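Local structure of putative Ribokinase II (Escherichia coli O6, 3IQ0) at residues E11-I16 / F108-A113; I42-V47 / C54-C59; T48-P53 / W266-Q271; H71-D76 / G295-T300; S84-E89 / C115-A120. The protein probably phosphorylates a sugar, possibly ribose, using ATP as phosphate donor, as a carbohydrate kinase of the pfkB (ribokinase) family. All coordinates share one frame; numbering follows the deposited sequence.

Contact 1: residues E11-I16 / F108-A113; sequences EILVEI and FNIKNA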
# COMPACT_ATOMS: atom_id res chain seq x y z
N GLU B 11 -5.04 -14.29 1.93
CA GLU B 11 -4.69 -12.91 2.21
C GLU B 11 -5.32 -12.32 3.45
O GLU B 11 -6.49 -12.55 3.75
CB GLU B 11 -5.05 -12.03 1.00
CG GLU B 11 -6.55 -11.92 0.71
CD GLU B 11 -7.13 -13.11 -0.04
OE1 GLU B 11 -6.44 -14.15 -0.16
OE2 GLU B 11 -8.28 -13.01 -0.52
N ILE B 12 -4.51 -11.56 4.18
CA ILE B 12 -4.94 -10.85 5.37
C ILE B 12 -4.51 -9.41 5.07
O ILE B 12 -3.35 -9.16 4.75
CB ILE B 12 -4.21 -11.32 6.64
CG1 ILE B 12 -4.74 -12.69 7.07
CG2 ILE B 12 -4.39 -10.32 7.75
CD1 ILE B 12 -4.04 -13.23 8.29
N LEU B 13 -5.45 -8.48 5.16
CA LEU B 13 -5.14 -7.09 4.88
C LEU B 13 -5.99 -6.19 5.76
O LEU B 13 -6.84 -6.67 6.51
CB LEU B 13 -5.42 -6.77 3.41
CG LEU B 13 -6.79 -7.16 2.85
CD1 LEU B 13 -7.35 -6.05 1.98
CD2 LEU B 13 -6.65 -8.43 2.04
N VAL B 14 -5.73 -4.88 5.68
CA VAL B 14 -6.52 -3.92 6.43
C VAL B 14 -7.30 -3.09 5.43
O VAL B 14 -6.87 -2.90 4.29
CB VAL B 14 -5.65 -2.97 7.30
CG1 VAL B 14 -4.94 -3.76 8.39
CG2 VAL B 14 -4.66 -2.22 6.44
N GLU B 15 -8.47 -2.63 5.84
CA GLU B 15 -9.31 -1.82 4.96
C GLU B 15 -9.41 -0.43 5.56
O GLU B 15 -9.55 -0.29 6.77
CB GLU B 15 -10.70 -2.44 4.84
CG GLU B 15 -11.58 -1.79 3.78
CD GLU B 15 -12.86 -2.55 3.53
OE1 GLU B 15 -13.94 -2.09 3.98
OE2 GLU B 15 -12.80 -3.62 2.89
N ILE B 16 -9.31 0.59 4.71
CA ILE B 16 -9.42 1.99 5.12
C ILE B 16 -10.63 2.50 4.33
O ILE B 16 -10.58 2.56 3.11
CB ILE B 16 -8.17 2.82 4.75
CG1 ILE B 16 -6.97 2.38 5.59
CG2 ILE B 16 -8.44 4.29 4.99
CD1 ILE B 16 -6.41 1.03 5.22
N PHE B 108 -6.57 -1.43 -4.35
CA PHE B 108 -5.94 -2.57 -3.70
C PHE B 108 -4.42 -2.63 -3.76
O PHE B 108 -3.80 -2.22 -4.74
CB PHE B 108 -6.43 -3.88 -4.33
CG PHE B 108 -7.86 -4.19 -4.09
CD1 PHE B 108 -8.32 -4.45 -2.80
CD2 PHE B 108 -8.76 -4.23 -5.14
CE1 PHE B 108 -9.66 -4.77 -2.57
CE2 PHE B 108 -10.10 -4.55 -4.93
CZ PHE B 108 -10.55 -4.82 -3.64
N ASN B 109 -3.85 -3.17 -2.69
CA ASN B 109 -2.42 -3.42 -2.59
C ASN B 109 -2.32 -4.78 -1.92
O ASN B 109 -2.08 -4.88 -0.73
CB ASN B 109 -1.69 -2.40 -1.74
CG ASN B 109 -0.23 -2.80 -1.53
OD1 ASN B 109 0.44 -3.23 -2.47
ND2 ASN B 109 0.25 -2.66 -0.31
N ILE B 110 -2.53 -5.83 -2.71
CA ILE B 110 -2.48 -7.19 -2.20
C ILE B 110 -1.45 -8.02 -2.96
O ILE B 110 -0.55 -8.60 -2.37
CB ILE B 110 -3.86 -7.86 -2.34
CG1 ILE B 110 -4.90 -7.09 -1.53
CG2 ILE B 110 -3.77 -9.32 -1.93
CD1 ILE B 110 -6.32 -7.56 -1.77
N LYS B 111 -1.62 -8.07 -4.27
CA LYS B 111 -0.75 -8.83 -5.16
C LYS B 111 0.73 -8.53 -4.93
O LYS B 111 1.57 -9.43 -4.96
CB LYS B 111 -1.11 -8.54 -6.61
CG LYS B 111 -0.32 -9.33 -7.64
CD LYS B 111 0.18 -8.43 -8.76
CE LYS B 111 -0.95 -7.60 -9.36
NZ LYS B 111 -0.44 -6.53 -10.27
N ASN B 112 1.04 -7.25 -4.71
CA ASN B 112 2.41 -6.83 -4.50
C ASN B 112 2.77 -6.52 -3.05
O ASN B 112 3.76 -5.84 -2.79
CB ASN B 112 2.72 -5.61 -5.37
CG ASN B 112 2.67 -5.93 -6.84
OD1 ASN B 112 3.34 -6.84 -7.30
ND2 ASN B 112 1.85 -5.19 -7.58
N ALA B 113 1.97 -7.01 -2.11
CA ALA B 113 2.23 -6.78 -0.70
C ALA B 113 2.59 -8.10 -0.02
O ALA B 113 2.86 -9.10 -0.68
CB ALA B 113 1.00 -6.16 -0.03

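Contact 2: residues I42-V47 / C54-C59; sequences IFIDQV and CGIISC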
# COMPACT_ATOMS: atom_id res chain seq x y z
N ILE B 42 -11.88 -13.06 7.36
CA ILE B 42 -13.26 -12.87 7.77
C ILE B 42 -13.94 -14.24 7.92
O ILE B 42 -14.70 -14.47 8.86
CB ILE B 42 -14.02 -12.00 6.75
CG1 ILE B 42 -13.29 -10.66 6.58
CG2 ILE B 42 -15.44 -11.76 7.24
CD1 ILE B 42 -13.81 -9.83 5.44
N PHE B 43 -13.66 -15.14 6.99
CA PHE B 43 -14.22 -16.49 7.04
C PHE B 43 -13.85 -17.14 8.37
O PHE B 43 -14.72 -17.60 9.12
CB PHE B 43 -13.66 -17.36 5.90
CG PHE B 43 -13.99 -18.83 6.02
CD1 PHE B 43 -15.19 -19.33 5.52
CD2 PHE B 43 -13.11 -19.71 6.63
CE1 PHE B 43 -15.51 -20.69 5.61
CE2 PHE B 43 -13.41 -21.08 6.74
CZ PHE B 43 -14.61 -21.57 6.23
N ILE B 44 -12.56 -17.16 8.65
CA ILE B 44 -12.06 -17.79 9.87
C ILE B 44 -12.51 -17.09 11.14
O ILE B 44 -12.67 -17.73 12.18
CB ILE B 44 -10.51 -17.88 9.84
CG1 ILE B 44 -10.07 -19.17 10.55
CG2 ILE B 44 -9.87 -16.68 10.50
CD1 ILE B 44 -10.53 -20.41 9.84
N ASP B 45 -12.72 -15.78 11.07
CA ASP B 45 -13.18 -15.06 12.27
C ASP B 45 -14.61 -15.52 12.58
O ASP B 45 -14.99 -15.66 13.75
CB ASP B 45 -13.16 -13.55 12.05
CG ASP B 45 -13.31 -12.78 13.34
OD1 ASP B 45 -12.50 -13.00 14.26
OD2 ASP B 45 -14.23 -11.94 13.44
N GLN B 46 -15.41 -15.76 11.54
CA GLN B 46 -16.78 -16.20 11.76
C GLN B 46 -16.75 -17.61 12.34
O GLN B 46 -17.55 -17.94 13.21
CB GLN B 46 -17.58 -16.17 10.45
CG GLN B 46 -19.05 -16.60 10.59
CD GLN B 46 -19.78 -15.86 11.70
OE1 GLN B 46 -19.81 -16.31 12.86
NE2 GLN B 46 -20.34 -14.72 11.36
N VAL B 47 -15.82 -18.44 11.87
CA VAL B 47 -15.72 -19.79 12.39
C VAL B 47 -15.41 -19.78 13.89
O VAL B 47 -16.07 -20.47 14.66
CB VAL B 47 -14.61 -20.60 11.69
CG1 VAL B 47 -14.39 -21.90 12.41
CG2 VAL B 47 -15.00 -20.87 10.23
N CYS B 54 -10.06 -23.21 15.26
CA CYS B 54 -9.56 -23.01 13.90
C CYS B 54 -8.22 -22.28 13.86
O CYS B 54 -7.73 -21.80 14.89
CB CYS B 54 -10.59 -22.20 13.13
SG CYS B 54 -11.01 -20.67 14.01
N GLY B 55 -7.65 -22.19 12.67
CA GLY B 55 -6.38 -21.51 12.49
C GLY B 55 -6.28 -20.95 11.09
O GLY B 55 -7.12 -21.24 10.23
N ILE B 56 -5.27 -20.13 10.83
CA ILE B 56 -5.12 -19.56 9.50
C ILE B 56 -3.65 -19.43 9.11
O ILE B 56 -2.80 -19.11 9.94
CB ILE B 56 -5.82 -18.16 9.40
CG1 ILE B 56 -5.72 -17.63 7.97
CG2 ILE B 56 -5.21 -17.19 10.40
CD1 ILE B 56 -6.56 -16.38 7.71
N ILE B 57 -3.36 -19.71 7.84
CA ILE B 57 -2.00 -19.62 7.32
C ILE B 57 -1.98 -18.41 6.42
O ILE B 57 -2.67 -18.38 5.40
CB ILE B 57 -1.63 -20.87 6.49
CG1 ILE B 57 -1.62 -22.12 7.37
CG2 ILE B 57 -0.26 -20.68 5.85
CD1 ILE B 57 -1.40 -23.41 6.62
N SER B 58 -1.20 -17.40 6.79
CA SER B 58 -1.13 -16.17 5.99
C SER B 58 0.19 -15.44 6.24
O SER B 58 1.03 -15.91 6.99
CB SER B 58 -2.31 -15.27 6.35
OG SER B 58 -2.39 -14.14 5.49
N CYS B 59 0.34 -14.28 5.60
CA CYS B 59 1.54 -13.46 5.74
C CYS B 59 1.19 -11.99 5.90
O CYS B 59 0.35 -11.48 5.17
CB CYS B 59 2.43 -13.58 4.49
SG CYS B 59 3.44 -15.06 4.38

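Contact 3: residues T48-P53 / W266-Q271; sequences TRLGVP and WIACRQ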
# COMPACT_ATOMS: atom_id res chain seq x y z
N THR B 48 -14.40 -19.01 14.30
CA THR B 48 -14.05 -18.97 15.71
C THR B 48 -15.11 -18.31 16.58
O THR B 48 -15.23 -18.63 17.76
CB THR B 48 -12.72 -18.23 15.97
OG1 THR B 48 -12.30 -18.50 17.31
CG2 THR B 48 -12.88 -16.71 15.80
N ARG B 49 -15.89 -17.40 16.00
CA ARG B 49 -16.93 -16.76 16.79
C ARG B 49 -18.08 -17.72 17.06
O ARG B 49 -18.87 -17.49 17.97
CB ARG B 49 -17.44 -15.50 16.08
CG ARG B 49 -16.39 -14.41 16.00
CD ARG B 49 -17.05 -13.06 16.12
NE ARG B 49 -17.57 -12.84 17.46
CZ ARG B 49 -18.53 -11.97 17.75
NH1 ARG B 49 -19.08 -11.26 16.78
NH2 ARG B 49 -18.93 -11.81 19.00
N LEU B 50 -18.17 -18.79 16.27
CA LEU B 50 -19.20 -19.79 16.48
C LEU B 50 -18.69 -20.87 17.46
O LEU B 50 -19.40 -21.82 17.78
CB LEU B 50 -19.64 -20.40 15.13
CG LEU B 50 -20.45 -19.38 14.30
CD1 LEU B 50 -20.72 -19.91 12.90
CD2 LEU B 50 -21.77 -19.06 15.02
N GLY B 51 -17.46 -20.68 17.94
CA GLY B 51 -16.88 -21.59 18.92
C GLY B 51 -16.09 -22.78 18.39
O GLY B 51 -15.66 -23.64 19.16
N VAL B 52 -15.90 -22.83 17.09
CA VAL B 52 -15.19 -23.94 16.47
C VAL B 52 -13.70 -23.63 16.38
O VAL B 52 -13.29 -22.64 15.78
CB VAL B 52 -15.78 -24.22 15.06
CG1 VAL B 52 -14.89 -25.19 14.29
CG2 VAL B 52 -17.19 -24.78 15.19
N PRO B 53 -12.86 -24.47 17.01
CA PRO B 53 -11.41 -24.26 16.98
C PRO B 53 -10.92 -24.20 15.55
O PRO B 53 -11.30 -25.02 14.71
CB PRO B 53 -10.86 -25.47 17.75
CG PRO B 53 -11.99 -26.45 17.79
CD PRO B 53 -13.21 -25.60 17.89
N TRP B 266 -21.57 -21.81 7.65
CA TRP B 266 -21.89 -23.14 7.13
C TRP B 266 -20.92 -24.19 7.65
O TRP B 266 -21.32 -25.20 8.26
CB TRP B 266 -21.87 -23.15 5.59
CG TRP B 266 -21.96 -24.55 5.02
CD1 TRP B 266 -20.92 -25.39 4.73
CD2 TRP B 266 -23.16 -25.30 4.79
NE1 TRP B 266 -21.40 -26.62 4.34
CE2 TRP B 266 -22.77 -26.59 4.36
CE3 TRP B 266 -24.52 -25.01 4.90
CZ2 TRP B 266 -23.70 -27.59 4.05
CZ3 TRP B 266 -25.45 -26.01 4.58
CH2 TRP B 266 -25.03 -27.28 4.17
N ILE B 267 -19.64 -23.95 7.42
CA ILE B 267 -18.60 -24.88 7.84
C ILE B 267 -18.59 -25.12 9.35
O ILE B 267 -18.46 -26.26 9.80
CB ILE B 267 -17.21 -24.39 7.40
CG1 ILE B 267 -17.17 -24.26 5.87
CG2 ILE B 267 -16.14 -25.35 7.86
CD1 ILE B 267 -17.30 -25.59 5.13
N ALA B 268 -18.74 -24.05 10.13
CA ALA B 268 -18.74 -24.21 11.58
C ALA B 268 -19.99 -24.94 12.07
O ALA B 268 -19.91 -25.83 12.92
CB ALA B 268 -18.63 -22.84 12.25
N CYS B 269 -21.15 -24.58 11.53
CA CYS B 269 -22.39 -25.22 11.94
C CYS B 269 -22.38 -26.69 11.62
O CYS B 269 -22.90 -27.51 12.38
CB CYS B 269 -23.59 -24.55 11.28
SG CYS B 269 -23.95 -22.96 12.00
N ARG B 270 -21.80 -27.04 10.48
CA ARG B 270 -21.71 -28.44 10.09
C ARG B 270 -20.78 -29.16 11.07
O ARG B 270 -21.03 -30.30 11.43
CB ARG B 270 -21.21 -28.56 8.65
CG ARG B 270 -22.24 -28.09 7.64
CD ARG B 270 -23.44 -29.04 7.60
NE ARG B 270 -23.20 -30.18 6.73
CZ ARG B 270 -23.95 -31.27 6.68
NH1 ARG B 270 -25.02 -31.39 7.47
NH2 ARG B 270 -23.65 -32.24 5.83
N GLN B 271 -19.72 -28.48 11.51
CA GLN B 271 -18.78 -29.08 12.47
C GLN B 271 -19.48 -29.32 13.81
O GLN B 271 -19.09 -30.20 14.57
CB GLN B 271 -17.57 -28.19 12.72
CG GLN B 271 -16.49 -28.24 11.63
CD GLN B 271 -16.14 -29.65 11.22
OE1 GLN B 271 -16.75 -30.21 10.30
NE2 GLN B 271 -15.17 -30.25 11.90

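Contact 4: residues H71-D76 / G295-T300; sequences HRLAAD and GPMEGT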
# COMPACT_ATOMS: atom_id res chain seq x y z
N HIS B 71 -3.95 -9.38 16.29
CA HIS B 71 -4.58 -9.14 17.59
C HIS B 71 -6.06 -9.52 17.59
O HIS B 71 -6.55 -10.18 18.51
CB HIS B 71 -4.43 -7.67 17.99
CG HIS B 71 -3.02 -7.26 18.29
ND1 HIS B 71 -2.66 -5.94 18.44
CD2 HIS B 71 -1.89 -7.98 18.45
CE1 HIS B 71 -1.36 -5.87 18.69
NE2 HIS B 71 -0.87 -7.10 18.70
N ARG B 72 -6.77 -9.08 16.56
CA ARG B 72 -8.20 -9.36 16.43
C ARG B 72 -8.45 -10.86 16.34
O ARG B 72 -9.27 -11.40 17.08
CB ARG B 72 -8.77 -8.67 15.18
CG ARG B 72 -10.12 -9.22 14.74
CD ARG B 72 -11.20 -8.94 15.77
NE ARG B 72 -11.87 -7.68 15.51
CZ ARG B 72 -12.99 -7.55 14.80
NH1 ARG B 72 -13.58 -8.62 14.28
NH2 ARG B 72 -13.51 -6.35 14.59
N LEU B 73 -7.76 -11.53 15.43
CA LEU B 73 -7.91 -12.98 15.25
C LEU B 73 -7.55 -13.76 16.51
O LEU B 73 -8.26 -14.69 16.90
CB LEU B 73 -7.06 -13.45 14.07
CG LEU B 73 -7.73 -13.64 12.70
CD1 LEU B 73 -9.06 -12.92 12.62
CD2 LEU B 73 -6.80 -13.17 11.62
N ALA B 74 -6.44 -13.39 17.15
CA ALA B 74 -6.02 -14.09 18.36
C ALA B 74 -7.04 -13.88 19.47
O ALA B 74 -7.44 -14.83 20.15
CB ALA B 74 -4.65 -13.59 18.81
N ALA B 75 -7.48 -12.64 19.64
CA ALA B 75 -8.46 -12.31 20.67
C ALA B 75 -9.77 -13.05 20.45
O ALA B 75 -10.46 -13.40 21.40
CB ALA B 75 -8.71 -10.80 20.69
N ASP B 76 -10.13 -13.30 19.19
CA ASP B 76 -11.36 -14.00 18.89
C ASP B 76 -11.23 -15.52 19.04
O ASP B 76 -12.22 -16.25 18.90
CB ASP B 76 -11.88 -13.63 17.50
CG ASP B 76 -12.53 -12.26 17.47
OD1 ASP B 76 -12.84 -11.71 18.55
OD2 ASP B 76 -12.74 -11.72 16.37
N GLY B 295 -18.02 -2.44 7.71
CA GLY B 295 -16.72 -2.98 8.04
C GLY B 295 -16.73 -4.43 7.63
O GLY B 295 -17.61 -5.19 8.05
N PRO B 296 -15.74 -4.87 6.85
CA PRO B 296 -15.59 -6.24 6.35
C PRO B 296 -15.78 -7.36 7.37
O PRO B 296 -16.47 -8.34 7.10
CB PRO B 296 -14.18 -6.25 5.75
CG PRO B 296 -13.95 -4.83 5.37
CD PRO B 296 -14.52 -4.10 6.57
N MSE B 297 -15.16 -7.21 8.53
CA MSE B 297 -15.22 -8.24 9.56
C MSE B 297 -16.02 -7.82 10.79
O MSE B 297 -16.01 -8.51 11.80
CB MSE B 297 -13.79 -8.59 9.98
CG MSE B 297 -13.65 -9.91 10.71
SE MSE B 297 -11.85 -10.16 11.33
CE MSE B 297 -10.94 -10.01 9.64
N GLU B 298 -16.72 -6.70 10.70
CA GLU B 298 -17.47 -6.20 11.84
C GLU B 298 -18.88 -6.74 11.98
O GLU B 298 -19.58 -6.43 12.94
CB GLU B 298 -17.50 -4.67 11.77
CG GLU B 298 -16.13 -4.06 11.55
CD GLU B 298 -15.12 -4.49 12.59
OE1 GLU B 298 -15.37 -4.29 13.80
OE2 GLU B 298 -14.07 -5.05 12.21
N GLY B 299 -19.30 -7.56 11.02
CA GLY B 299 -20.65 -8.10 11.07
C GLY B 299 -20.77 -9.57 11.45
O GLY B 299 -21.85 -10.13 11.34
N THR B 300 -19.68 -10.19 11.89
CA THR B 300 -19.74 -11.60 12.27
C THR B 300 -20.66 -11.77 13.48
O THR B 300 -20.83 -10.83 14.26
CB THR B 300 -18.35 -12.17 12.60
OG1 THR B 300 -17.80 -11.50 13.74
CG2 THR B 300 -17.42 -12.00 11.40

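Contact 5: residues S84-E89 / C115-A120; sequences SVLPLE and CGKLSA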
# COMPACT_ATOMS: atom_id res chain seq x y z
N SER B 84 2.76 -15.71 9.39
CA SER B 84 4.15 -15.29 9.35
C SER B 84 4.28 -13.77 9.20
O SER B 84 3.44 -13.13 8.58
CB SER B 84 4.86 -15.96 8.16
OG SER B 84 4.71 -17.36 8.21
N VAL B 85 5.34 -13.21 9.78
CA VAL B 85 5.58 -11.78 9.70
C VAL B 85 6.77 -11.55 8.77
O VAL B 85 7.86 -12.06 9.01
CB VAL B 85 5.87 -11.19 11.10
CG1 VAL B 85 6.04 -9.67 11.01
CG2 VAL B 85 4.73 -11.52 12.05
N LEU B 86 6.56 -10.78 7.70
CA LEU B 86 7.61 -10.51 6.73
C LEU B 86 8.12 -9.07 6.83
O LEU B 86 7.46 -8.14 6.39
CB LEU B 86 7.09 -10.77 5.32
CG LEU B 86 6.42 -12.13 5.09
CD1 LEU B 86 6.00 -12.24 3.64
CD2 LEU B 86 7.38 -13.25 5.45
N PRO B 87 9.32 -8.89 7.41
CA PRO B 87 9.97 -7.59 7.59
C PRO B 87 10.14 -6.75 6.32
O PRO B 87 9.92 -5.54 6.34
CB PRO B 87 11.32 -7.96 8.20
CG PRO B 87 11.00 -9.20 8.98
CD PRO B 87 10.14 -9.96 8.00
N LEU B 88 10.50 -7.40 5.23
CA LEU B 88 10.72 -6.70 3.97
C LEU B 88 9.45 -6.35 3.19
O LEU B 88 9.52 -5.71 2.14
CB LEU B 88 11.65 -7.51 3.07
CG LEU B 88 13.02 -7.86 3.65
CD1 LEU B 88 13.79 -8.70 2.65
CD2 LEU B 88 13.77 -6.58 3.99
N GLU B 89 8.29 -6.77 3.69
CA GLU B 89 7.04 -6.50 3.00
C GLU B 89 6.09 -5.60 3.78
O GLU B 89 6.26 -5.37 4.97
CB GLU B 89 6.34 -7.82 2.68
CG GLU B 89 7.09 -8.70 1.70
CD GLU B 89 7.22 -8.06 0.33
OE1 GLU B 89 6.19 -7.64 -0.24
OE2 GLU B 89 8.36 -8.00 -0.18
N CYS B 115 0.78 -10.21 1.34
CA CYS B 115 -0.15 -11.25 0.90
C CYS B 115 0.43 -12.15 -0.18
O CYS B 115 0.51 -13.37 -0.01
CB CYS B 115 -1.43 -10.61 0.36
SG CYS B 115 -2.07 -9.24 1.31
N GLY B 116 0.82 -11.55 -1.30
CA GLY B 116 1.36 -12.32 -2.41
C GLY B 116 2.73 -12.93 -2.17
O GLY B 116 3.37 -13.39 -3.12
N LYS B 117 3.18 -12.94 -0.92
CA LYS B 117 4.48 -13.51 -0.57
C LYS B 117 4.32 -14.90 0.04
O LYS B 117 5.31 -15.61 0.26
CB LYS B 117 5.19 -12.61 0.44
CG LYS B 117 6.64 -12.30 0.09
CD LYS B 117 6.77 -11.00 -0.69
CE LYS B 117 6.22 -11.11 -2.10
NZ LYS B 117 7.10 -11.93 -2.96
N LEU B 118 3.09 -15.29 0.32
CA LEU B 118 2.80 -16.60 0.89
C LEU B 118 3.38 -17.69 -0.01
O LEU B 118 2.97 -17.83 -1.16
CB LEU B 118 1.29 -16.79 1.03
CG LEU B 118 0.77 -18.05 1.74
CD1 LEU B 118 1.25 -18.06 3.18
CD2 LEU B 118 -0.76 -18.06 1.71
N SER B 119 4.32 -18.47 0.51
CA SER B 119 4.92 -19.53 -0.28
C SER B 119 4.63 -20.90 0.32
O SER B 119 4.40 -21.03 1.52
CB SER B 119 6.43 -19.32 -0.40
OG SER B 119 7.06 -19.36 0.87
N ALA B 120 4.65 -21.92 -0.53
CA ALA B 120 4.40 -23.29 -0.11
C ALA B 120 5.25 -23.67 1.10
O ALA B 120 4.91 -24.59 1.83
CB ALA B 120 4.68 -24.25 -1.26

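Contact 1: residues E11-I16 / F108-A113
L13 turns its CG into the crowded position between its own backbone N and carbonyl carbon (chi1 51°), while I110 sets CG1 beside its backbone N and then runs on straight to CD1 (chi2 172°). The two side chains thus meet at a slant. I110 CD1 lies 3.9 Å from L13 CD2 and 4.2 Å from L13 CD1, wedged against both methyls of the leucine. The other branch of the isoleucine touches E11, two residues earlier: I110 CG2 stands 4.2 Å from E11 CB. In the ribokinase fold these segments belong to the lid, a small sheet in which strands 13-18 and 106-109 are separated by strand 92-96, so I110 and L13 meet with no backbone bond between their segments. I110 also opens a type I turn, closed by A113 N to I110 O at 3.0 Å. Only the CB of E11 takes part in the packing; its chain bends at chi2 (-80°) and carries the carboxylate to S140 and S139, whose OG atoms bond OE1 and OE2. Further along 11-16, I16 packs on F95 of the second subunit, and N109 meets N109 of that same subunit.

Contact 2: residues I42-V47 / C54-C59
I44 fills the gap between helix 39-49 and strand 54-61, the helix and returning strand of a beta-alpha-beta unit in the alpha/beta core of the ribokinase fold. The helix and strand segments run antiparallel (166°), their axes 8.6 Å apart, and strand 54-61 lies parallel to its sheet neighbour 5-9. From I44 CB, the CG2 branch turns toward the strand's third residue and stops 4.3 Å from I56 CD1. The other branch is set at chi1 -145°, well away from a staggered position. It carries CG1 in to the carbonyl of G55, I44 CG1 lying 3.6 Å from G55 O, and the final methyl I44 CD1 lies 3.5 Å from G55 O and 3.7 Å from C54 CB. One turn later the helix adds V47, whose CG1 comes within 3.9 Å of C54 CB, so that the cysteine's CB is clasped by an isoleucine and a valine methyl. No hydrogen bond crosses the interface; it is a buried apolar seam, continued by T8 on the neighbouring strand 5-9, which I44 and I56 both touch. C54 places its sulfur between its own N and carbonyl carbon (chi1 53°), which leaves C54 SG 3.8 Å from the backbone I44 O.

Contact 3: residues T48-P53 / W266-Q271
A268 and V52 bring the two backbones to 6.0 Å between their CA atoms, where the chain leaving helix 39-49 passes the last turns of helix 258-271. The first helix ends in a Schellman motif: G51 takes a positive phi (90°) and G51 N bonds back to T48 O at 3.0 Å, after which the chain straightens through V52 and P53 toward strand 54-61. Helix 258-271, whose start carries the GAGD signature of the pfkB family, keeps regular bonds to its end. The contact joins the loop after helix 39-49 to helix 258-271, both beside strand 5-9 of the central sheet, with V6 touched by V52, I267 and Q271. The small CB of A268 sits against L50 and V52, the residues on either side of the glycine in sequence. L50 holds CG beside its backbone N (chi1 -71°) and reaches A268 CB with L50 CD1 at 3.7 Å. V52 comes from beyond the turn, and V52 CG2 lies 3.8 Å from A268 CB and 3.7 Å from A268 O. No hydrogen bond links the segments. R270, two residues after A268, sends its guanidinium elsewhere, in a salt bridge to E224, while its CG lies over one face of the W266 ring. The packing runs on along the helix to its last residue here, where V52 CG2 lies 4.2 Å from Q271 CB.

Contact 4: residues H71-D76 / G295-T300
R72 and E298 meet through one nitrogen: R72 NH2 makes the salt bridge to E298 OE2 at 2.8 Å and is also 2.9 Å from E298 OE1, a weak bond because it is strongly bent (122°). The guanidinium and carboxylate planes are turned 68° apart; OE1 lies in the guanidinium plane at its edge, whereas OE2 comes in obliquely. The neighbouring NH1 is less firmly held. R72 NH1 points fairly straight (161°) at M297 O, yet the bond is weak at 3.5 Å, and its ion pairs with D76 and D45 are both long. D45 and D76 bring carboxylate oxygens close to each other, so one of them may hold a proton, with the arginine nearby easing the charge. The alkyl part of R72 bends at chi2 and chi3 around the selenium of selenomethionine M297, and R72 CG stands 3.9 Å from M297 SE. L73 CD1 also reaches it, 4.1 Å from M297 SE, crossing nearly at a right angle. P36 of the lid touches R72, M297 and E298. The R72-E298 salt bridge, with D76 as a long-range third member, ties helix 64-75 to the loop between helices 276-290 and 303-312 of the ribokinase fold.

Contact 5: residues S84-E89 / C115-A120
E89 and K117 are of opposite sign and lie side by side, yet their charged ends do not meet: E89 OE2 remains 5.0 Å from K117 NZ, and no salt bridge forms as modelled. Their chains cross at about a right angle, and the approach of E89 to the far carbons of the lysine is closer than the atoms allow, so it is doubtful and carries no weight. L86 also comes up against the lysine, in a contact tighter than usual: L86 CD1 lies only 3.3 Å from K117 CB, inside ordinary carbon contact, and 3.6 Å from K117 CG. The lysine is folded throughout: its chi1 (-132°) and chi2 (93°) both sit off the staggered positions, and it bends again at chi3 and chi4, which leaves its modelled position uncertain. L86 by contrast holds CG beside its backbone N and runs straight through chi2 (-178°), extending a methyl toward the base of the lysine.

L86 and E89 begin and end a type I turn, closed by E89 N to L86 O at 3.1 Å. Opposite, a short 3-10 segment places K117, with L118 N bonded to C115 O at 3.2 Å. L118 packs beneath on I57 and C59, and E89 packs on N112 of the second subunit. The contact thus lies at the edge strand 83-86 of the large central sheet, where the chain turns toward lid strand 92-96: the junction of core and lid in the ribokinase fold.

Overall arrangement
The chain opens contact 1 at 11-16, in the lid, and closes it only at 108-113. Contact 2 forms and closes early within that span, a short helix-to-strand return. Contact 3 starts between the halves of contact 2, crosses contacts 1 and 2, and waits until 266-271; contact 4, begun at 71-76, closes last at 295-300 and so crosses contacts 1 and 3. Contact 5 runs from 84-89 to 115-120, crossing contact 1 while lying wholly within the spans of contacts 3 and 4. Contact 1 links two parts of the lid, while contact 5 lies where core strand 83-86 leads to the lid; both are near the second subunit. Contacts 2, 3 and 4 gather around helix 39-49, joining the early strands to helix 258-271 and the loop at 295-300.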